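Ornithine carbamoyltransferase (Campylobacter jejuni subsp. jejuni, PDB 3TPF) catalyses the reversible transfer of the carbamoyl group from carbamoyl phosphate to L-ornithine, giving L-citrulline in the first step from ornithine to arginine. Local coordinates at residues B[41-44]-B[50-53]; B[116-119]-B[125-128]; B[59-64]-B[292-297]. All coordinates share one frame; numbering follows the deposited sequence.

Overall arrangement
Following the chain from the N terminus, contact 1 closes first, a short loop joining strand 38-43 to the start of helix 48-60. The end of that same helix opens contact 3, which closes only after more than 220 further residues, when helix 279-302 comes back to it. Contact 2 lies nested inside this long loop and is itself short, linking edge strand 116-118 to helix 126-138. Contacts 1 and 2, which both reach the same four-stranded parallel sheet, touch where Thr50 CG2 meets Ala119 CB. Contacts 2 and 3 touch as well, with Ile117 and Thr127 packed against Leu296 and Leu297, so helix 279-302 bridges the carbamoyl phosphate domain to the chain's second half.

Contact 1 (B[41-44]-B[50-53]); sequences MIFE and TRMA
Thr50 brings its methyl to the edge of the Phe43 ring: CG2 lies close to the ring plane, 4.0 Å from Phe43 CE2. With CG2 anti to the backbone N, OG1 falls beside that N (chi1 -79°) and is turned to other business, hydrogen bonding to Arg98 NH2 and Ser47 OG. One threonine therefore gives a methyl to the core and a hydroxyl to the predicted carbamoyl phosphate site, of which Thr50 is itself a part.

One residue on, Arg51 adds the aliphatic root of its side chain. Its CB stands 3.8 Å from Phe43 CZ, approaching the ring obliquely, and the arginine runs across the phenylalanine at about a right angle. CG, anti to the backbone N (chi1 -166°), continues over to Met41, a selenomethionine whose chain is extended as far as SE and then bends, placing CE 4.1 Å from Arg51 CG. The guanidinium goes further, to Glu55 through NE and to the Phe67 carbonyl of a second subunit through NH1.

No hydrogen bond crosses this contact; the fit is apolar and buried. It sets the first turn of helix 48-60 against strand 38-43 in a beta-alpha-beta unit completed by strand 64-68. Strand 94-98 flanks 38-43 on its other side, and its Met96 touches Met41, Phe43 and Thr50.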
HETATM    1  N   MSE B  41      -5.298   8.042  -4.006  1.00 35.76           N
HETATM    2  CA  MSE B  41      -4.157   8.454  -4.780  1.00 38.46           C
HETATM    3  C   MSE B  41      -3.957   7.490  -5.920  1.00 39.04           C
HETATM    4  O   MSE B  41      -3.623   6.323  -5.718  1.00 40.66           O
HETATM    5  CB  MSE B  41      -2.891   8.475  -3.950  1.00 42.55           C
HETATM    6  CG  MSE B  41      -3.067   9.376  -2.766  1.00 49.08           C
HETATM    7 SE   MSE B  41      -1.458   9.314  -1.604  1.00 69.18          SE
HETATM    8  CE  MSE B  41      -1.457   7.400  -1.007  1.00 61.47           C
ATOM      9  N   ILE B  42      -4.105   7.942  -7.129  1.00 37.93           N
ATOM     10  CA  ILE B  42      -3.916   6.991  -8.301  1.00 40.01           C
ATOM     11  C   ILE B  42      -2.646   7.270  -9.043  1.00 39.19           C
ATOM     12  O   ILE B  42      -2.501   8.346  -9.610  1.00 37.60           O
ATOM     13  CB  ILE B  42      -5.039   7.117  -9.353  1.00 40.86           C
ATOM     14  CG1 ILE B  42      -6.391   6.780  -8.732  1.00 41.26           C
ATOM     15  CG2 ILE B  42      -4.743   6.210 -10.533  1.00 42.77           C
ATOM     16  CD1 ILE B  42      -7.556   7.211  -9.576  1.00 41.08           C
ATOM     17  N   PHE B  43      -1.728   6.351  -9.016  1.00 41.13           N
ATOM     18  CA  PHE B  43      -0.471   6.527  -9.756  1.00 45.67           C
ATOM     19  C   PHE B  43      -0.457   5.699 -11.056  1.00 51.58           C
ATOM     20  O   PHE B  43      -0.738   4.525 -11.042  1.00 58.52           O
ATOM     21  CB  PHE B  43       0.743   6.169  -8.909  1.00 44.45           C
ATOM     22  CG  PHE B  43       0.962   7.088  -7.779  1.00 42.89           C
ATOM     23  CD1 PHE B  43       0.217   6.967  -6.605  1.00 41.27           C
ATOM     24  CD2 PHE B  43       1.838   8.134  -7.892  1.00 43.68           C
ATOM     25  CE1 PHE B  43       0.378   7.848  -5.575  1.00 39.85           C
ATOM     26  CE2 PHE B  43       1.962   9.087  -6.856  1.00 41.01           C
ATOM     27  CZ  PHE B  43       1.287   8.890  -5.691  1.00 39.71           C
ATOM     28  N   GLU B  44      -0.122   6.329 -12.156  1.00 54.80           N
ATOM     29  CA  GLU B  44       0.135   5.614 -13.429  1.00 60.00           C
ATOM     30  C   GLU B  44       1.596   5.330 -13.564  1.00 65.58           C
ATOM     31  O   GLU B  44       1.999   4.510 -14.388  1.00 75.11           O
ATOM     32  CB  GLU B  44      -0.297   6.414 -14.656  1.00 59.22           C
ATOM     33  CG  GLU B  44      -1.790   6.304 -14.930  1.00 61.33           C
ATOM     34  CD  GLU B  44      -2.153   6.820 -16.284  1.00 68.06           C
ATOM     35  OE1 GLU B  44      -1.745   7.971 -16.609  1.00 68.54           O
ATOM     36  OE2 GLU B  44      -2.777   6.046 -17.064  1.00 80.29           O
ATOM     37  N   THR B  50       6.217  12.114  -4.070  1.00 64.79           N
ATOM     38  CA  THR B  50       4.880  12.741  -4.260  1.00 61.80           C
ATOM     39  C   THR B  50       3.893  12.115  -3.297  1.00 52.41           C
ATOM     40  O   THR B  50       3.123  12.754  -2.579  1.00 50.28           O
ATOM     41  CB  THR B  50       4.336  12.511  -5.705  1.00 65.90           C
ATOM     42  OG1 THR B  50       4.944  13.410  -6.638  1.00 70.04           O
ATOM     43  CG2 THR B  50       2.847  12.788  -5.783  1.00 65.10           C
ATOM     44  N   ARG B  51       3.936  10.813  -3.332  1.00 47.56           N
ATOM     45  CA  ARG B  51       3.130  10.017  -2.488  1.00 45.31           C
ATOM     46  C   ARG B  51       3.286  10.408  -1.000  1.00 44.73           C
ATOM     47  O   ARG B  51       2.330  10.517  -0.283  1.00 39.17           O
ATOM     48  CB  ARG B  51       3.530   8.590  -2.629  1.00 45.79           C
ATOM     49  CG  ARG B  51       2.528   7.623  -2.041  1.00 48.42           C
ATOM     50  CD  ARG B  51       3.197   6.335  -1.590  1.00 51.42           C
ATOM     51  NE  ARG B  51       2.599   5.865  -0.369  1.00 52.19           N
ATOM     52  CZ  ARG B  51       2.742   4.644   0.068  1.00 58.08           C
ATOM     53  NH1 ARG B  51       3.477   3.795  -0.647  1.00 60.43           N
ATOM     54  NH2 ARG B  51       2.169   4.273   1.241  1.00 60.78           N
HETATM   55  N   MSE B  52       4.508  10.593  -0.557  1.00 46.83           N
HETATM   56  CA  MSE B  52       4.768  10.990   0.793  1.00 49.22           C
HETATM   57  C   MSE B  52       4.029  12.285   1.134  1.00 44.43           C
HETATM   58  O   MSE B  52       3.338  12.396   2.166  1.00 40.61           O
HETATM   59  CB  MSE B  52       6.285  11.249   0.867  1.00 61.97           C
HETATM   60  CG  MSE B  52       6.940  11.192   2.249  1.00 73.10           C
HETATM   61 SE   MSE B  52       7.718   9.406   2.513  1.00 92.25          SE
HETATM   62  CE  MSE B  52       8.544   8.771   0.836  1.00 83.92           C
ATOM     63  N   ALA B  53       4.200  13.270   0.264  1.00 38.99           N
ATOM     64  CA  ALA B  53       3.602  14.581   0.450  1.00 36.22           C
ATOM     65  C   ALA B  53       2.106  14.488   0.595  1.00 35.89           C
ATOM     66  O   ALA B  53       1.503  15.045   1.536  1.00 36.06           O
ATOM     67  CB  ALA B  53       3.940  15.479  -0.679  1.00 35.34           C
TER

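Contact 2 (B[116-119]-B[125-128]); sequences VINA and HPTQ
Ala119 and Thr127 mark the closest backbone approach, 6.4 Å between their CA atoms, where the chain turns a corner after strand 116-118 and comes back as the first turn of helix 126-138. No direct hydrogen bond spans the gap; a water does the joining. It donates to Asn118 O at 2.9 Å, accepts from Thr127 N at 2.6 Å and is also hydrogen bonded to His125 ND1, 2.7 Å away, so the Asn118 carbonyl, a first-turn amide and the ring of the N-cap residue share one solvent molecule. Its very short approach to Thr127 OG1 is doubtful.

The His125 ring reaches back to the corner, CE1 lying 3.3 Å from Ala119 O in an oblique approach, while Gln128 CB rests over one ring face near its rim. Pro126 crosses Asn118 at about a right angle: CG is 3.7 Å from Asn118 O, and CD touches the amide at ND2. That amide is held from elsewhere, ND2 bonding to Leu6 O and Ser121 OG. Thr127 has OG1 between its backbone N and carbonyl carbon (chi1 55°), which turns CG2 to the apolar side, 4.2 Å from Ile117 CG2.

His125, Pro126, Thr127 and Gln128 form the His-Pro-X-Gln motif of the aspartate/ornithine carbamoyltransferase superfamily, predicted here to bind carbamoyl phosphate. As usual in parallel alpha/beta folds, the site lies at the C-terminal end of a parallel strand, with the N terminus of the next helix beside it.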
ATOM      1  N   VAL B 116     -10.464  16.470  -8.379  1.00 33.40           N
ATOM      2  CA  VAL B 116      -9.269  15.752  -8.851  1.00 32.59           C
ATOM      3  C   VAL B 116      -8.051  16.666  -8.818  1.00 32.26           C
ATOM      4  O   VAL B 116      -8.159  17.782  -9.238  1.00 31.98           O
ATOM      5  CB  VAL B 116      -9.441  15.371 -10.320  1.00 33.72           C
ATOM      6  CG1 VAL B 116      -8.130  14.848 -10.999  1.00 33.07           C
ATOM      7  CG2 VAL B 116     -10.689  14.540 -10.459  1.00 34.72           C
ATOM      8  N   ILE B 117      -6.886  16.167  -8.343  1.00 32.59           N
ATOM      9  CA  ILE B 117      -5.641  16.973  -8.197  1.00 32.03           C
ATOM     10  C   ILE B 117      -4.528  16.462  -8.998  1.00 32.82           C
ATOM     11  O   ILE B 117      -4.232  15.272  -8.966  1.00 35.30           O
ATOM     12  CB  ILE B 117      -5.142  16.911  -6.798  1.00 31.90           C
ATOM     13  CG1 ILE B 117      -6.125  17.569  -5.871  1.00 31.28           C
ATOM     14  CG2 ILE B 117      -3.810  17.618  -6.723  1.00 32.86           C
ATOM     15  CD1 ILE B 117      -5.830  17.141  -4.518  1.00 32.08           C
ATOM     16  N   ASN B 118      -3.954  17.304  -9.835  1.00 33.61           N
ATOM     17  CA  ASN B 118      -2.956  16.844 -10.825  1.00 32.81           C
ATOM     18  C   ASN B 118      -1.621  16.728 -10.092  1.00 32.85           C
ATOM     19  O   ASN B 118      -0.897  17.698  -9.937  1.00 33.77           O
ATOM     20  CB  ASN B 118      -2.770  17.833 -11.938  1.00 33.54           C
ATOM     21  CG  ASN B 118      -1.595  17.451 -12.930  1.00 35.10           C
ATOM     22  OD1 ASN B 118      -0.987  16.375 -12.772  1.00 34.71           O
ATOM     23  ND2 ASN B 118      -1.342  18.297 -13.987  1.00 34.71           N
ATOM     24  N   ALA B 119      -1.276  15.539  -9.647  1.00 32.69           N
ATOM     25  CA  ALA B 119       0.002  15.321  -8.972  1.00 32.08           C
ATOM     26  C   ALA B 119       1.168  15.313  -9.985  1.00 35.13           C
ATOM     27  O   ALA B 119       2.332  15.192  -9.547  1.00 37.91           O
ATOM     28  CB  ALA B 119      -0.029  13.996  -8.231  1.00 30.33           C
ATOM     29  N   HIS B 125       2.911  20.508 -13.781  1.00 43.82           N
ATOM     30  CA  HIS B 125       3.250  19.947 -12.493  1.00 44.63           C
ATOM     31  C   HIS B 125       2.990  20.944 -11.382  1.00 41.29           C
ATOM     32  O   HIS B 125       3.870  21.313 -10.656  1.00 42.93           O
ATOM     33  CB  HIS B 125       4.687  19.430 -12.503  1.00 49.45           C
ATOM     34  CG  HIS B 125       5.028  18.590 -11.295  1.00 54.52           C
ATOM     35  ND1 HIS B 125       4.066  18.126 -10.417  1.00 54.04           N
ATOM     36  CD2 HIS B 125       6.221  18.190 -10.787  1.00 58.39           C
ATOM     37  CE1 HIS B 125       4.649  17.488  -9.420  1.00 55.21           C
ATOM     38  NE2 HIS B 125       5.958  17.514  -9.614  1.00 60.67           N
ATOM     39  N   PRO B 126       1.747  21.389 -11.244  1.00 39.36           N
ATOM     40  CA  PRO B 126       1.418  22.518 -10.350  1.00 38.62           C
ATOM     41  C   PRO B 126       1.671  22.359  -8.895  1.00 36.79           C
ATOM     42  O   PRO B 126       1.989  23.364  -8.260  1.00 41.42           O
ATOM     43  CB  PRO B 126      -0.082  22.673 -10.524  1.00 38.92           C
ATOM     44  CG  PRO B 126      -0.531  21.300 -10.898  1.00 39.26           C
ATOM     45  CD  PRO B 126       0.539  20.805 -11.829  1.00 39.26           C
ATOM     46  N   THR B 127       1.476  21.206  -8.311  1.00 35.25           N
ATOM     47  CA  THR B 127       1.747  21.096  -6.834  1.00 36.23           C
ATOM     48  C   THR B 127       3.256  21.369  -6.548  1.00 36.66           C
ATOM     49  O   THR B 127       3.632  22.023  -5.567  1.00 36.42           O
ATOM     50  CB  THR B 127       1.368  19.763  -6.212  1.00 35.41           C
ATOM     51  OG1 THR B 127       2.043  18.715  -6.936  1.00 38.49           O
ATOM     52  CG2 THR B 127      -0.109  19.538  -6.236  1.00 34.29           C
ATOM     53  N   GLN B 128       4.099  21.024  -7.508  1.00 36.53           N
ATOM     54  CA  GLN B 128       5.520  21.318  -7.375  1.00 37.85           C
ATOM     55  C   GLN B 128       5.801  22.841  -7.379  1.00 36.33           C
ATOM     56  O   GLN B 128       6.564  23.391  -6.573  1.00 33.77           O
ATOM     57  CB  GLN B 128       6.310  20.600  -8.482  1.00 41.62           C
ATOM     58  CG  GLN B 128       7.797  20.804  -8.351  1.00 46.75           C
ATOM     59  CD  GLN B 128       8.444  20.176  -7.076  1.00 50.54           C
ATOM     60  OE1 GLN B 128       8.025  19.100  -6.619  1.00 55.23           O
ATOM     61  NE2 GLN B 128       9.521  20.828  -6.549  1.00 50.29           N
TER
HETATM   62  O   HOH W   1       1.703  18.874  -9.340  1.00 44.68           O

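Contact 3 (B[59-64]-B[292-297]); sequences TELGGK and VVKALL
Lys294 and Glu60 make a salt bridge, NZ donating to OE1 at 2.7 Å and meeting that oxygen nearly along its C-O axis. The pair joins helix 279-302 to the C-terminal end of helix 48-60, just where the latter finishes in a Schellman motif: Gly62 takes a positive phi of 97°, with one of the motif's two bonds back into the last turn running from Gly62 N to Thr59 O. The lysine crosses the glutamate at about a right angle, and a bend at chi3 (133°) brings its ammonium over to the carboxylate, with CE resting 3.7 Å from Glu60 CB. A water adds a second link, accepting from Lys294 NZ at 2.9 Å and donating weakly to Glu60 O.

Next to the charged pair, the methylene part of Lys294 lies on Leu61, so one lysine supplies both the polar and much of the apolar side of the contact. Around them, Leu33 and Leu34 pack on Leu61, and Leu26 of helix 13-28 packs on Lys294. The long helix thus returns from the ornithine-binding half of the chain to lie against the carbamoyl phosphate domain, a link between the two halves of the fold. Leu61 packs through one branch: with CG anti to the carbonyl carbon (chi1 -80°) the side chain heads for helix 279-302, and CD1 meets Lys294 CG at 3.6 Å and Leu297 CD1 at 3.9 Å.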
ATOM      1  N   THR B  59      -3.097  12.823   6.063  1.00 32.37           N
ATOM      2  CA  THR B  59      -3.036  12.102   7.318  1.00 34.51           C
ATOM      3  C   THR B  59      -2.991  13.112   8.457  1.00 36.33           C
ATOM      4  O   THR B  59      -3.785  13.055   9.351  1.00 36.77           O
ATOM      5  CB  THR B  59      -1.865  11.175   7.381  1.00 35.24           C
ATOM      6  OG1 THR B  59      -2.112  10.114   6.471  1.00 36.72           O
ATOM      7  CG2 THR B  59      -1.740  10.510   8.704  1.00 37.08           C
ATOM      8  N   GLU B  60      -2.075  14.059   8.342  1.00 37.05           N
ATOM      9  CA  GLU B  60      -1.861  15.060   9.343  1.00 39.12           C
ATOM     10  C   GLU B  60      -3.049  15.945   9.487  1.00 39.47           C
ATOM     11  O   GLU B  60      -3.288  16.534  10.545  1.00 41.33           O
ATOM     12  CB  GLU B  60      -0.669  15.913   8.978  1.00 41.19           C
ATOM     13  CG  GLU B  60       0.657  15.195   9.113  1.00 44.43           C
ATOM     14  CD  GLU B  60       1.868  16.096   8.850  1.00 48.69           C
ATOM     15  OE1 GLU B  60       1.667  17.362   8.788  1.00 49.35           O
ATOM     16  OE2 GLU B  60       3.005  15.528   8.680  1.00 51.75           O
ATOM     17  N   LEU B  61      -3.783  16.075   8.398  1.00 38.06           N
ATOM     18  CA  LEU B  61      -5.016  16.888   8.392  1.00 38.88           C
ATOM     19  C   LEU B  61      -6.220  16.135   9.029  1.00 40.06           C
ATOM     20  O   LEU B  61      -7.318  16.651   9.044  1.00 41.15           O
ATOM     21  CB  LEU B  61      -5.333  17.374   6.930  1.00 37.20           C
ATOM     22  CG  LEU B  61      -4.580  18.616   6.327  1.00 36.16           C
ATOM     23  CD1 LEU B  61      -4.672  18.850   4.815  1.00 33.32           C
ATOM     24  CD2 LEU B  61      -5.030  19.839   7.116  1.00 37.45           C
ATOM     25  N   GLY B  62      -5.998  14.920   9.509  1.00 39.81           N
ATOM     26  CA  GLY B  62      -7.033  14.107  10.147  1.00 41.47           C
ATOM     27  C   GLY B  62      -7.735  13.057   9.272  1.00 41.07           C
ATOM     28  O   GLY B  62      -8.627  12.362   9.724  1.00 42.15           O
ATOM     29  N   GLY B  63      -7.281  12.889   8.027  1.00 40.10           N
ATOM     30  CA  GLY B  63      -7.927  12.002   7.079  1.00 39.69           C
ATOM     31  C   GLY B  63      -7.145  10.748   6.826  1.00 40.83           C
ATOM     32  O   GLY B  63      -6.341  10.370   7.647  1.00 42.55           O
ATOM     33  N   LYS B  64      -7.452  10.054   5.732  1.00 41.84           N
ATOM     34  CA  LYS B  64      -6.877   8.736   5.399  1.00 43.72           C
ATOM     35  C   LYS B  64      -6.535   8.714   3.889  1.00 40.06           C
ATOM     36  O   LYS B  64      -7.195   9.354   3.077  1.00 38.82           O
ATOM     37  CB  LYS B  64      -7.837   7.608   5.766  1.00 51.04           C
ATOM     38  CG  LYS B  64      -7.574   6.200   5.078  1.00 61.44           C
ATOM     39  CD  LYS B  64      -6.572   5.183   5.767  1.00 67.73           C
ATOM     40  CE  LYS B  64      -6.834   3.649   5.499  1.00 72.84           C
ATOM     41  NZ  LYS B  64      -6.462   2.619   6.600  1.00 77.87           N
ATOM     42  N   VAL B 292       1.934  22.612   1.299  1.00 34.74           N
ATOM     43  CA  VAL B 292       1.277  23.212   0.139  1.00 35.62           C
ATOM     44  C   VAL B 292       0.138  22.296  -0.310  1.00 33.38           C
ATOM     45  O   VAL B 292      -0.983  22.719  -0.522  1.00 32.81           O
ATOM     46  CB  VAL B 292       2.363  23.530  -0.946  1.00 36.41           C
ATOM     47  CG1 VAL B 292       1.830  23.358  -2.309  1.00 37.83           C
ATOM     48  CG2 VAL B 292       2.882  24.980  -0.768  1.00 36.20           C
ATOM     49  N   VAL B 293       0.415  21.009  -0.364  1.00 32.12           N
ATOM     50  CA  VAL B 293      -0.682  20.055  -0.578  1.00 30.84           C
ATOM     51  C   VAL B 293      -1.758  20.165   0.557  1.00 31.37           C
ATOM     52  O   VAL B 293      -2.963  20.191   0.293  1.00 30.25           O
ATOM     53  CB  VAL B 293      -0.195  18.643  -0.765  1.00 29.60           C
ATOM     54  CG1 VAL B 293      -1.386  17.664  -0.714  1.00 28.77           C
ATOM     55  CG2 VAL B 293       0.586  18.589  -2.158  1.00 30.35           C
ATOM     56  N   LYS B 294      -1.320  20.307   1.787  1.00 31.46           N
ATOM     57  CA  LYS B 294      -2.298  20.576   2.872  1.00 32.44           C
ATOM     58  C   LYS B 294      -3.238  21.715   2.589  1.00 33.29           C
ATOM     59  O   LYS B 294      -4.469  21.572   2.624  1.00 33.73           O
ATOM     60  CB  LYS B 294      -1.594  20.816   4.158  1.00 33.32           C
ATOM     61  CG  LYS B 294      -1.188  19.536   4.863  1.00 33.52           C
ATOM     62  CD  LYS B 294      -0.141  19.831   5.898  1.00 35.88           C
ATOM     63  CE  LYS B 294      -0.411  19.179   7.285  1.00 37.82           C
ATOM     64  NZ  LYS B 294       0.482  19.716   8.336  1.00 39.00           N
ATOM     65  N   ALA B 295      -2.663  22.847   2.215  1.00 33.97           N
ATOM     66  CA  ALA B 295      -3.464  24.059   1.917  1.00 34.53           C
ATOM     67  C   ALA B 295      -4.435  23.723   0.799  1.00 34.05           C
ATOM     68  O   ALA B 295      -5.636  24.072   0.828  1.00 36.44           O
ATOM     69  CB  ALA B 295      -2.584  25.245   1.507  1.00 34.21           C
ATOM     70  N   LEU B 296      -3.893  23.097  -0.219  1.00 31.73           N
ATOM     71  CA  LEU B 296      -4.660  22.830  -1.432  1.00 31.22           C
ATOM     72  C   LEU B 296      -5.872  21.980  -1.105  1.00 30.81           C
ATOM     73  O   LEU B 296      -6.964  22.240  -1.524  1.00 30.30           O
ATOM     74  CB  LEU B 296      -3.747  22.054  -2.435  1.00 30.20           C
ATOM     75  CG  LEU B 296      -4.259  21.696  -3.768  1.00 29.81           C
ATOM     76  CD1 LEU B 296      -4.830  22.896  -4.491  1.00 31.39           C
ATOM     77  CD2 LEU B 296      -3.052  21.176  -4.540  1.00 30.26           C
ATOM     78  N   LEU B 297      -5.622  20.906  -0.389  1.00 30.62           N
ATOM     79  CA  LEU B 297      -6.706  20.041   0.030  1.00 31.67           C
ATOM     80  C   LEU B 297      -7.713  20.836   0.928  1.00 34.70           C
ATOM     81  O   LEU B 297      -8.934  20.691   0.683  1.00 38.28           O
ATOM     82  CB  LEU B 297      -6.217  18.859   0.826  1.00 31.24           C
ATOM     83  CG  LEU B 297      -5.367  17.782   0.210  1.00 30.32           C
ATOM     84  CD1 LEU B 297      -4.924  16.895   1.419  1.00 30.48           C
ATOM     85  CD2 LEU B 297      -6.057  17.015  -0.916  1.00 29.99           C
TER
HETATM   86  O   HOH W   2      -1.795  19.614  10.165  1.00 40.65           O